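Local coordinates for peptidoglycan-recognition protein LB (Drosophila melanogaster, PDB 7NSZ), which hydrolyses the bond between N-acetylmuramoyl groups and L-amino acids in bacterial peptidoglycan, a zinc-dependent amidase reaction that probably turns immune-active fragments into inactive ones, at residues A[41-46]-A[111-116]; A[82-87]-A[126-131]. The protein carries 1 engineered substitution. All blocks are in the same frame, centred on the assembly; numbering follows the deposited sequence.

Contact 1. Residues A[41-46]-A[111-116]; sequences VIIHHS and VGIVLI. With ZN (zinc ion), chain B.
H44 and I113 meet where two neighbouring parallel strands, 38-45 and 110-115, run through the middle of the mixed sheet of the peptidoglycan-recognition (amidase 2) fold, a worked example of a metal site built on a central strand. The backbones alternate as parallel pairing requires: I42 N donates to V111 O and I113 N to I42 O, each 2.9 Å, then H44 N to I113 O and L115 N to H44 O. A weak bond from S46 N to L115 O follows where the strands end.

The H44 ring has I113 O at its edge, in plane, with CD2 3.8 Å from that oxygen. With CG anti to the carbonyl carbon (chi1 -53°), the ring stands on the zinc face and ND1 reaches the zinc ion at 2.1 Å; H154 and C162 are the other protein ligands. H102 takes NE2 in a hydrogen bond, so both nitrogens are engaged and the ring's rotation is fixed. V114 CG2, anti to its own backbone N, packs against the peptide joining H45 to S46, 3.5 Å from S46 N.

The other face carries V41, I43, V111, I113 and L115, with helix 126-142 packed on it; near the strand end H45 shares it, ND1 bonded to W119 N. I43 and I113 run alongside one another in the same direction, I43 CD1 4.1 Å from I113 CB, while V41 CG1 touches I113 CD1 at 3.7 Å.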
# COMPACT_ATOMS: atom_id res chain seq x y z
N VAL A 41 9.18 1.23 -2.05
CA VAL A 41 7.85 0.60 -1.89
C VAL A 41 7.70 0.31 -0.41
O VAL A 41 8.58 -0.38 0.16
CB VAL A 41 7.68 -0.66 -2.74
CG1 VAL A 41 6.36 -1.34 -2.46
CG2 VAL A 41 7.87 -0.39 -4.21
N ILE A 42 6.64 0.83 0.20
CA ILE A 42 6.39 0.61 1.65
C ILE A 42 5.14 -0.22 1.78
O ILE A 42 4.06 0.13 1.27
CB ILE A 42 6.20 1.91 2.44
CG1 ILE A 42 7.20 2.98 2.06
CG2 ILE A 42 6.15 1.65 3.92
CD1 ILE A 42 8.59 2.64 2.31
N ILE A 43 5.25 -1.32 2.50
CA ILE A 43 4.13 -2.25 2.75
C ILE A 43 3.47 -1.98 4.09
O ILE A 43 4.18 -1.78 5.10
CB ILE A 43 4.59 -3.72 2.67
CG1 ILE A 43 5.28 -4.03 1.34
CG2 ILE A 43 3.46 -4.66 2.95
CD1 ILE A 43 4.44 -3.79 0.11
N HIS A 44 2.16 -1.99 4.09
CA HIS A 44 1.27 -1.78 5.25
C HIS A 44 0.27 -2.90 5.36
O HIS A 44 -0.07 -3.56 4.34
CB HIS A 44 0.52 -0.42 5.12
CG HIS A 44 1.41 0.74 4.89
ND1 HIS A 44 1.81 1.51 5.98
CD2 HIS A 44 1.91 1.35 3.81
CE1 HIS A 44 2.52 2.51 5.57
NE2 HIS A 44 2.63 2.46 4.22
N HIS A 45 -0.31 -3.06 6.56
CA HIS A 45 -1.61 -3.70 6.73
C HIS A 45 -2.61 -2.64 7.18
O HIS A 45 -2.22 -1.55 7.62
CB HIS A 45 -1.63 -4.95 7.65
CG HIS A 45 -1.52 -4.65 9.10
ND1 HIS A 45 -1.78 -5.66 10.00
CD2 HIS A 45 -1.13 -3.58 9.80
CE1 HIS A 45 -1.58 -5.17 11.20
NE2 HIS A 45 -1.14 -3.97 11.13
N SER A 46 -3.89 -2.95 7.05
CA SER A 46 -4.90 -1.96 7.47
C SER A 46 -5.22 -2.10 8.96
O SER A 46 -5.60 -1.08 9.58
CB SER A 46 -6.18 -2.03 6.65
OG SER A 46 -6.81 -3.30 6.75
N VAL A 111 5.76 4.18 -3.20
CA VAL A 111 4.44 3.59 -3.40
C VAL A 111 4.10 2.94 -2.09
O VAL A 111 4.77 1.98 -1.68
CB VAL A 111 4.41 2.62 -4.58
CG1 VAL A 111 3.04 2.05 -4.80
CG2 VAL A 111 4.97 3.26 -5.81
N GLY A 112 3.03 3.41 -1.46
CA GLY A 112 2.49 2.82 -0.23
C GLY A 112 1.38 1.84 -0.53
O GLY A 112 0.33 2.28 -1.02
N ILE A 113 1.55 0.56 -0.20
CA ILE A 113 0.60 -0.50 -0.57
C ILE A 113 0.03 -1.08 0.70
O ILE A 113 0.85 -1.54 1.53
CB ILE A 113 1.28 -1.60 -1.41
CG1 ILE A 113 1.93 -1.04 -2.67
CG2 ILE A 113 0.29 -2.72 -1.74
CD1 ILE A 113 2.85 -2.06 -3.41
N VAL A 114 -1.26 -1.01 0.90
CA VAL A 114 -1.90 -1.63 2.09
C VAL A 114 -2.53 -2.95 1.67
O VAL A 114 -3.32 -3.06 0.74
CB VAL A 114 -2.91 -0.68 2.75
CG1 VAL A 114 -4.10 -0.33 1.87
CG2 VAL A 114 -3.39 -1.26 4.08
N LEU A 115 -2.20 -4.01 2.42
CA LEU A 115 -2.87 -5.30 2.32
C LEU A 115 -4.00 -5.28 3.34
O LEU A 115 -3.74 -5.23 4.54
CB LEU A 115 -1.92 -6.48 2.52
CG LEU A 115 -1.16 -6.91 1.28
CD1 LEU A 115 -0.08 -5.96 0.87
CD2 LEU A 115 -0.55 -8.32 1.49
N ILE A 116 -5.24 -5.19 2.89
CA ILE A 116 -6.39 -5.03 3.80
C ILE A 116 -6.45 -6.25 4.73
O ILE A 116 -6.34 -7.41 4.28
CB ILE A 116 -7.70 -4.84 3.01
CG1 ILE A 116 -7.64 -3.55 2.19
CG2 ILE A 116 -8.93 -4.85 3.91
CD1 ILE A 116 -8.65 -3.47 1.08
ZN ZN B . 1.40 1.16 7.98

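Contact 2. Residues A[82-87]-A[126-131]; sequences FGIGGD and KQMLDA
M128 and I84 bury the most surface here, and they show how a helix can be seated on the end of a strand. The methionine leaves helix 126-142 extended as far as its sulfur and then bends (chi3 72°), which carries CE to 3.3 Å from I84 O. On the way its CG passes 3.3 Å from G85 O, and SD lies 3.7 Å from G86 CA; the thioether thus lies over the backbone of I84, G85 and G86.

I84 answers with one branch. Its CG2 meets the helix at M128 O, 3.7 Å away, and at A131 CB, 3.8 Å away, one turn further along.

G86, third in buried area, supplies the polar grip. Q127, its chain folded at chi2 (-88°), sends NE2 to G86 O at 2.9 Å with a nearly straight N-H...O angle of 178°; the oxygen lies in the plane of the amide, though the donor is tilted from the carbonyl plane. Beyond this point D87 turns away and bonds to Y91 and T55. I84 also packs on I113 and L115, so the whole is a helix lying against one face of the sheet, the layered alpha/beta arrangement of the amidase 2 fold.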
# COMPACT_ATOMS: atom_id res chain seq x y z
N PHE A 82 -2.12 2.41 -3.04
CA PHE A 82 -2.92 1.27 -3.55
C PHE A 82 -3.35 0.38 -2.39
O PHE A 82 -2.61 0.31 -1.37
CB PHE A 82 -2.17 0.38 -4.55
CG PHE A 82 -1.82 1.10 -5.82
CD1 PHE A 82 -0.63 1.74 -5.96
CD2 PHE A 82 -2.69 1.14 -6.88
CE1 PHE A 82 -0.33 2.48 -7.09
CE2 PHE A 82 -2.40 1.90 -8.02
CZ PHE A 82 -1.20 2.54 -8.12
N GLY A 83 -4.49 -0.27 -2.49
CA GLY A 83 -4.90 -1.33 -1.56
C GLY A 83 -5.02 -2.63 -2.28
O GLY A 83 -5.25 -2.70 -3.51
N ILE A 84 -4.88 -3.71 -1.52
CA ILE A 84 -5.02 -5.10 -1.99
C ILE A 84 -6.10 -5.79 -1.18
O ILE A 84 -6.03 -5.80 0.08
CB ILE A 84 -3.70 -5.85 -1.84
CG1 ILE A 84 -2.48 -5.12 -2.39
CG2 ILE A 84 -3.83 -7.26 -2.39
CD1 ILE A 84 -2.45 -5.02 -3.79
N GLY A 85 -7.09 -6.36 -1.85
CA GLY A 85 -8.15 -7.10 -1.15
C GLY A 85 -7.88 -8.60 -1.17
O GLY A 85 -7.11 -9.11 -1.96
N GLY A 86 -8.62 -9.30 -0.30
CA GLY A 86 -8.63 -10.77 -0.23
C GLY A 86 -9.38 -11.38 -1.40
O GLY A 86 -9.31 -12.61 -1.57
N ASP A 87 -10.01 -10.54 -2.23
CA ASP A 87 -10.52 -10.97 -3.54
C ASP A 87 -9.39 -11.09 -4.56
O ASP A 87 -9.67 -11.45 -5.70
CB ASP A 87 -11.58 -9.99 -4.04
CG ASP A 87 -11.10 -8.56 -4.20
OD1 ASP A 87 -11.91 -7.71 -4.67
OD2 ASP A 87 -9.91 -8.25 -3.80
N LYS A 126 -2.58 -16.33 -0.60
CA LYS A 126 -1.64 -16.21 -1.73
C LYS A 126 -2.13 -15.15 -2.73
O LYS A 126 -1.30 -14.50 -3.33
CB LYS A 126 -1.41 -17.56 -2.43
N GLN A 127 -3.42 -15.09 -3.01
CA GLN A 127 -3.90 -14.12 -4.03
C GLN A 127 -3.53 -12.68 -3.64
O GLN A 127 -3.35 -11.85 -4.54
CB GLN A 127 -5.39 -14.28 -4.32
CG GLN A 127 -6.33 -13.96 -3.17
CD GLN A 127 -6.62 -15.11 -2.23
OE1 GLN A 127 -5.87 -16.09 -2.23
NE2 GLN A 127 -7.63 -14.93 -1.40
N MET A 128 -3.48 -12.37 -2.35
CA MET A 128 -3.08 -11.01 -1.89
C MET A 128 -1.59 -10.84 -2.12
O MET A 128 -1.15 -9.79 -2.56
CB MET A 128 -3.45 -10.79 -0.43
CG MET A 128 -4.94 -10.81 -0.19
SD MET A 128 -5.34 -10.37 1.51
CE MET A 128 -4.95 -8.62 1.44
N LEU A 129 -0.79 -11.85 -1.77
CA LEU A 129 0.68 -11.75 -1.94
C LEU A 129 1.05 -11.62 -3.42
O LEU A 129 1.84 -10.76 -3.81
CB LEU A 129 1.39 -12.94 -1.31
CG LEU A 129 1.09 -13.16 0.16
CD1 LEU A 129 1.79 -14.46 0.62
CD2 LEU A 129 1.46 -12.00 1.06
N ASP A 130 0.41 -12.43 -4.26
CA ASP A 130 0.60 -12.35 -5.71
C ASP A 130 0.17 -10.99 -6.26
O ASP A 130 0.88 -10.40 -7.10
CB ASP A 130 -0.19 -13.47 -6.38
CG ASP A 130 0.44 -14.85 -6.23
OD1 ASP A 130 1.61 -14.93 -5.79
OD2 ASP A 130 -0.23 -15.83 -6.66
N ALA A 131 -0.99 -10.48 -5.82
CA ALA A 131 -1.44 -9.16 -6.31
C ALA A 131 -0.41 -8.09 -5.98
O ALA A 131 -0.10 -7.23 -6.81
CB ALA A 131 -2.76 -8.83 -5.72

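How the contacts relate
After the short edge strand 17-18, the chain lays down strand 38-45, then passes through helix 55-72 to strand 82-84 and the turn that leads to strand 90-92. Strand 110-115 returns between strands 38-45 and 82-84, closing contact 1 over 64 residues that hold helix 55-72 and strands 82-84 and 90-92. Helix 126-142 follows, and its first turns close contact 2 over 38 residues. Because the segments alternate, the two closures cross rather than nest. They also touch: V114 N and O probably bond to F82 O and I84 N, and M128 CE packs on I116 O. Together they join the zinc-bearing sheet centre to helix 126-142 on the face carrying I113 and L115.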